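Local coordinates for protein BCL2-like 10 (Danio rerio, PDB 6FBX) that acts as a pro-survival member of the Bcl-2 family, binding the BH3 segment of the pro-apoptotic protein Bad in the regulation of apoptosis, at residues A[14-26]-A[32-44]. Residues are numbered along the deposited sequence; the frame is centred on the assembly and turned at random.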
loop_
_atom_site.group_PDB
_atom_site.type_symbol
_atom_site.label_atom_id
_atom_site.label_comp_id
_atom_site.label_asym_id
_atom_site.label_seq_id
_atom_site.Cartn_x
_atom_site.Cartn_y
_atom_site.Cartn_z
ATOM N N LEU A 14 0.951 -9.243 4.994
ATOM C CA LEU A 14 0.209 -8.718 6.135
ATOM C C LEU A 14 1.156 -8.170 7.194
ATOM O O LEU A 14 0.957 -7.065 7.710
ATOM C CB LEU A 14 -0.686 -9.812 6.722
ATOM C CG LEU A 14 -1.582 -9.407 7.895
ATOM C CD1 LEU A 14 -2.582 -8.332 7.483
ATOM C CD2 LEU A 14 -2.299 -10.618 8.453
ATOM N N LEU A 15 2.194 -8.938 7.536
ATOM C CA LEU A 15 3.180 -8.458 8.500
ATOM C C LEU A 15 3.797 -7.144 8.041
ATOM O O LEU A 15 3.982 -6.219 8.841
ATOM C CB LEU A 15 4.269 -9.512 8.707
ATOM C CG LEU A 15 3.833 -10.830 9.355
ATOM C CD1 LEU A 15 4.940 -11.870 9.254
ATOM C CD2 LEU A 15 3.443 -10.614 10.809
ATOM N N LEU A 16 4.119 -7.044 6.751
ATOM C CA LEU A 16 4.729 -5.831 6.222
ATOM C C LEU A 16 3.758 -4.658 6.286
ATOM O O LEU A 16 4.117 -3.560 6.729
ATOM C CB LEU A 16 5.189 -6.074 4.786
ATOM C CG LEU A 16 6.155 -5.052 4.192
ATOM C CD1 LEU A 16 7.495 -5.110 4.906
ATOM C CD2 LEU A 16 6.327 -5.305 2.700
ATOM N N ALA A 17 2.517 -4.878 5.852
ATOM C CA ALA A 17 1.513 -3.820 5.899
ATOM C C ALA A 17 1.211 -3.408 7.333
ATOM O O ALA A 17 1.082 -2.215 7.630
ATOM C CB ALA A 17 0.236 -4.284 5.200
ATOM N N GLU A 18 1.088 -4.379 8.241
ATOM C CA GLU A 18 0.825 -4.040 9.635
ATOM C C GLU A 18 1.952 -3.198 10.216
ATOM O O GLU A 18 1.703 -2.249 10.970
ATOM C CB GLU A 18 0.626 -5.311 10.459
ATOM C CG GLU A 18 -0.721 -5.973 10.250
ATOM C CD GLU A 18 -0.973 -7.095 11.237
ATOM O OE1 GLU A 18 -0.066 -7.931 11.438
ATOM O OE2 GLU A 18 -2.073 -7.131 11.821
ATOM N N ASP A 19 3.200 -3.523 9.876
ATOM C CA ASP A 19 4.322 -2.756 10.405
ATOM C C ASP A 19 4.304 -1.326 9.887
ATOM O O ASP A 19 4.481 -0.374 10.658
ATOM C CB ASP A 19 5.650 -3.420 10.048
ATOM C CG ASP A 19 6.838 -2.576 10.459
ATOM O OD1 ASP A 19 7.173 -2.567 11.661
ATOM O OD2 ASP A 19 7.413 -1.895 9.585
ATOM N N TYR A 20 4.111 -1.148 8.577
ATOM C CA TYR A 20 4.128 0.202 8.031
ATOM C C TYR A 20 2.984 1.030 8.597
ATOM O O TYR A 20 3.168 2.198 8.954
ATOM C CB TYR A 20 4.054 0.189 6.504
ATOM C CG TYR A 20 4.234 1.581 5.961
ATOM C CD1 TYR A 20 5.445 2.242 6.122
ATOM C CD2 TYR A 20 3.191 2.262 5.344
ATOM C CE1 TYR A 20 5.625 3.529 5.665
ATOM C CE2 TYR A 20 3.366 3.555 4.868
ATOM C CZ TYR A 20 4.585 4.182 5.041
ATOM O OH TYR A 20 4.774 5.467 4.591
ATOM N N ILE A 21 1.794 0.437 8.695
ATOM C CA ILE A 21 0.650 1.157 9.246
ATOM C C ILE A 21 0.913 1.558 10.694
ATOM O O ILE A 21 0.617 2.689 11.104
ATOM C CB ILE A 21 -0.621 0.300 9.093
ATOM C CG1 ILE A 21 -1.055 0.301 7.626
ATOM C CG2 ILE A 21 -1.744 0.816 9.981
ATOM C CD1 ILE A 21 -2.109 -0.731 7.286
ATOM N N SER A 22 1.472 0.646 11.494
ATOM C CA SER A 22 1.830 0.995 12.867
ATOM C C SER A 22 2.866 2.111 12.889
ATOM O O SER A 22 2.776 3.044 13.694
ATOM C CB SER A 22 2.361 -0.235 13.604
ATOM O OG SER A 22 1.407 -1.281 13.623
ATOM N N PHE A 23 3.862 2.020 12.007
ATOM C CA PHE A 23 4.885 3.055 11.895
ATOM C C PHE A 23 4.261 4.417 11.612
ATOM O O PHE A 23 4.707 5.442 12.147
ATOM C CB PHE A 23 5.864 2.642 10.795
ATOM C CG PHE A 23 6.984 3.608 10.555
ATOM C CD1 PHE A 23 7.969 3.813 11.505
ATOM C CD2 PHE A 23 7.082 4.270 9.343
ATOM C CE1 PHE A 23 9.012 4.691 11.262
ATOM C CE2 PHE A 23 8.120 5.144 9.094
ATOM C CZ PHE A 23 9.088 5.353 10.053
ATOM N N CYS A 24 3.212 4.446 10.792
ATOM C CA CYS A 24 2.488 5.675 10.493
ATOM C C CYS A 24 1.534 6.094 11.603
ATOM O O CYS A 24 0.991 7.203 11.539
ATOM C CB CYS A 24 1.702 5.509 9.191
ATOM S SG CYS A 24 2.748 5.326 7.743
ATOM N N SER A 25 1.314 5.247 12.608
ATOM C CA SER A 25 0.365 5.525 13.677
ATOM C C SER A 25 1.049 5.974 14.964
ATOM O O SER A 25 0.468 5.849 16.047
ATOM C CB SER A 25 -0.500 4.291 13.940
ATOM O OG SER A 25 -1.165 3.882 12.755
ATOM N N GLY A 26 2.272 6.493 14.868
ATOM C CA GLY A 26 2.972 7.026 16.017
ATOM C C GLY A 26 3.748 6.014 16.831
ATOM O O GLY A 26 4.419 6.406 17.794
ATOM N N PRO A 32 10.857 -5.024 12.008
ATOM C CA PRO A 32 10.937 -6.469 12.273
ATOM C C PRO A 32 11.679 -7.256 11.207
ATOM O O PRO A 32 12.062 -8.402 11.473
ATOM C CB PRO A 32 9.464 -6.895 12.335
ATOM C CG PRO A 32 8.761 -5.912 11.463
ATOM C CD PRO A 32 9.486 -4.608 11.659
ATOM N N SER A 33 11.892 -6.688 10.023
ATOM C CA SER A 33 12.517 -7.410 8.926
ATOM C C SER A 33 13.225 -6.417 8.019
ATOM O O SER A 33 12.931 -5.219 8.029
ATOM C CB SER A 33 11.488 -8.210 8.119
ATOM O OG SER A 33 10.611 -7.338 7.419
ATOM N N GLU A 34 14.163 -6.935 7.224
ATOM C CA GLU A 34 14.848 -6.097 6.247
ATOM C C GLU A 34 13.853 -5.460 5.282
ATOM O O GLU A 34 14.003 -4.292 4.902
ATOM C CB GLU A 34 15.884 -6.926 5.488
ATOM C CG GLU A 34 16.857 -6.107 4.661
ATOM C CD GLU A 34 17.671 -6.960 3.705
ATOM O OE1 GLU A 34 17.660 -8.200 3.856
ATOM O OE2 GLU A 34 18.317 -6.391 2.800
ATOM N N SER A 35 12.824 -6.211 4.882
ATOM C CA SER A 35 11.809 -5.663 3.986
ATOM C C SER A 35 11.013 -4.556 4.660
ATOM O O SER A 35 10.651 -3.566 4.013
ATOM C CB SER A 35 10.882 -6.779 3.499
ATOM O OG SER A 35 10.343 -7.508 4.586
ATOM N N ALA A 36 10.735 -4.699 5.957
ATOM C CA ALA A 36 10.048 -3.638 6.685
ATOM C C ALA A 36 10.898 -2.378 6.746
ATOM O O ALA A 36 10.392 -1.269 6.539
ATOM C CB ALA A 36 9.694 -4.114 8.092
ATOM N N GLU A 37 12.196 -2.523 7.027
ATOM C CA GLU A 37 13.079 -1.363 7.011
ATOM C C GLU A 37 13.049 -0.679 5.651
ATOM O O GLU A 37 13.003 0.555 5.566
ATOM C CB GLU A 37 14.507 -1.778 7.371
ATOM C CG GLU A 37 15.475 -0.609 7.468
ATOM C CD GLU A 37 16.808 -0.999 8.078
ATOM O OE1 GLU A 37 17.661 -0.106 8.260
ATOM O OE2 GLU A 37 17.001 -2.196 8.380
ATOM N N ALA A 38 13.048 -1.466 4.575
ATOM C CA ALA A 38 13.032 -0.894 3.233
ATOM C C ALA A 38 11.712 -0.192 2.941
ATOM O O ALA A 38 11.701 0.921 2.399
ATOM C CB ALA A 38 13.294 -1.984 2.197
ATOM N N MET A 39 10.587 -0.822 3.284
ATOM C CA MET A 39 9.292 -0.215 2.986
ATOM C C MET A 39 9.083 1.059 3.794
ATOM O O MET A 39 8.561 2.050 3.272
ATOM C CB MET A 39 8.161 -1.206 3.257
ATOM C CG MET A 39 6.776 -0.655 2.938
ATOM S SD MET A 39 6.572 -0.208 1.205
ATOM C CE MET A 39 6.317 -1.818 0.466
ATOM N N ARG A 40 9.471 1.046 5.070
ATOM C CA ARG A 40 9.407 2.259 5.879
ATOM C C ARG A 40 10.123 3.414 5.192
ATOM O O ARG A 40 9.612 4.539 5.139
ATOM C CB ARG A 40 10.028 2.006 7.251
ATOM C CG ARG A 40 9.194 1.184 8.199
ATOM C CD ARG A 40 9.864 1.177 9.553
ATOM N NE ARG A 40 9.227 0.280 10.506
ATOM C CZ ARG A 40 9.558 0.217 11.792
ATOM N NH1 ARG A 40 10.518 0.999 12.275
ATOM N NH2 ARG A 40 8.933 -0.630 12.595
ATOM N N TYR A 41 11.326 3.154 4.676
ATOM C CA TYR A 41 12.103 4.208 4.035
ATOM C C TYR A 41 11.454 4.647 2.730
ATOM O O TYR A 41 11.258 5.844 2.494
ATOM C CB TYR A 41 13.531 3.720 3.787
ATOM C CG TYR A 41 14.400 4.724 3.065
ATOM C CD1 TYR A 41 14.455 4.754 1.677
ATOM C CD2 TYR A 41 15.161 5.644 3.769
ATOM C CE1 TYR A 41 15.243 5.673 1.013
ATOM C CE2 TYR A 41 15.954 6.566 3.113
ATOM C CZ TYR A 41 15.992 6.576 1.736
ATOM O OH TYR A 41 16.782 7.492 1.079
ATOM N N LEU A 42 11.108 3.684 1.871
ATOM C CA LEU A 42 10.649 4.009 0.525
ATOM C C LEU A 42 9.262 4.636 0.535
ATOM O O LEU A 42 9.021 5.622 -0.171
ATOM C CB LEU A 42 10.657 2.748 -0.339
ATOM C CG LEU A 42 12.061 2.243 -0.672
ATOM C CD1 LEU A 42 12.016 0.811 -1.195
ATOM C CD2 LEU A 42 12.717 3.157 -1.690
ATOM N N ALA A 43 8.338 4.078 1.320
ATOM C CA ALA A 43 6.985 4.620 1.357
ATOM C C ALA A 43 6.955 6.008 1.981
ATOM O O ALA A 43 6.147 6.850 1.570
ATOM C CB ALA A 43 6.057 3.670 2.113
ATOM N N LYS A 44 7.822 6.274 2.965
ATOM C CA LYS A 44 7.898 7.620 3.523
ATOM C C LYS A 44 8.595 8.578 2.571
ATOM O O LYS A 44 8.268 9.771 2.542
ATOM C CB LYS A 44 8.614 7.599 4.871
ATOM C CG LYS A 44 7.747 7.135 6.021
ATOM C CD LYS A 44 6.634 8.132 6.303
ATOM C CE LYS A 44 5.744 7.671 7.435
ATOM N NZ LYS A 44 4.609 8.607 7.636
HETATM O O HOH W 1 5.581 7.872 10.797
HETATM O O HOH W 2 2.494 9.065 9.328
#
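R40 meets D19 side-on: its NE donates to OD2 of D19 and its NH2 to OD1 of D19, the latter at 2.8 Å. Both bonds are nearly straight and use the syn lone pairs, and carboxylate and guanidinium lie almost coplanar, 6° apart. The extended R40 chain also runs beneath F23, whose ring receives CD of R40 over its centre, a CH-pi contact of 3.9 Å from CD to the F23 ring centroid. Ring and guanidinium are nearly parallel, with CD1 of F23 over one guanidinium face. An alanine in place of R40 would probably leave the D19 carboxylate without its charged mate and strip that face of F23. These contacts join helices 2-24 and 34-49 of the all-helical Bcl-2 fold, with segments 14-24 and 34-44 crossing at -46°; L42, on the second helix, packs against an aromatic side chain of the bound BH3 peptide. Y20, with CG anti to the backbone N (chi1 -173°), enters as a knob among M39, R40, A43 and K44, its CZ pressing on CB of A43 at 3.3 Å. CG of K44 lies at the edge of the F23 ring, while NZ of K44 pairs with E47 and reaches the C24 carbonyl through a water. Near the start of helix 34-49, CD1 of L16 rests against the backbone N of A36 at 3.4 Å, and its CD2 meets CE of M39.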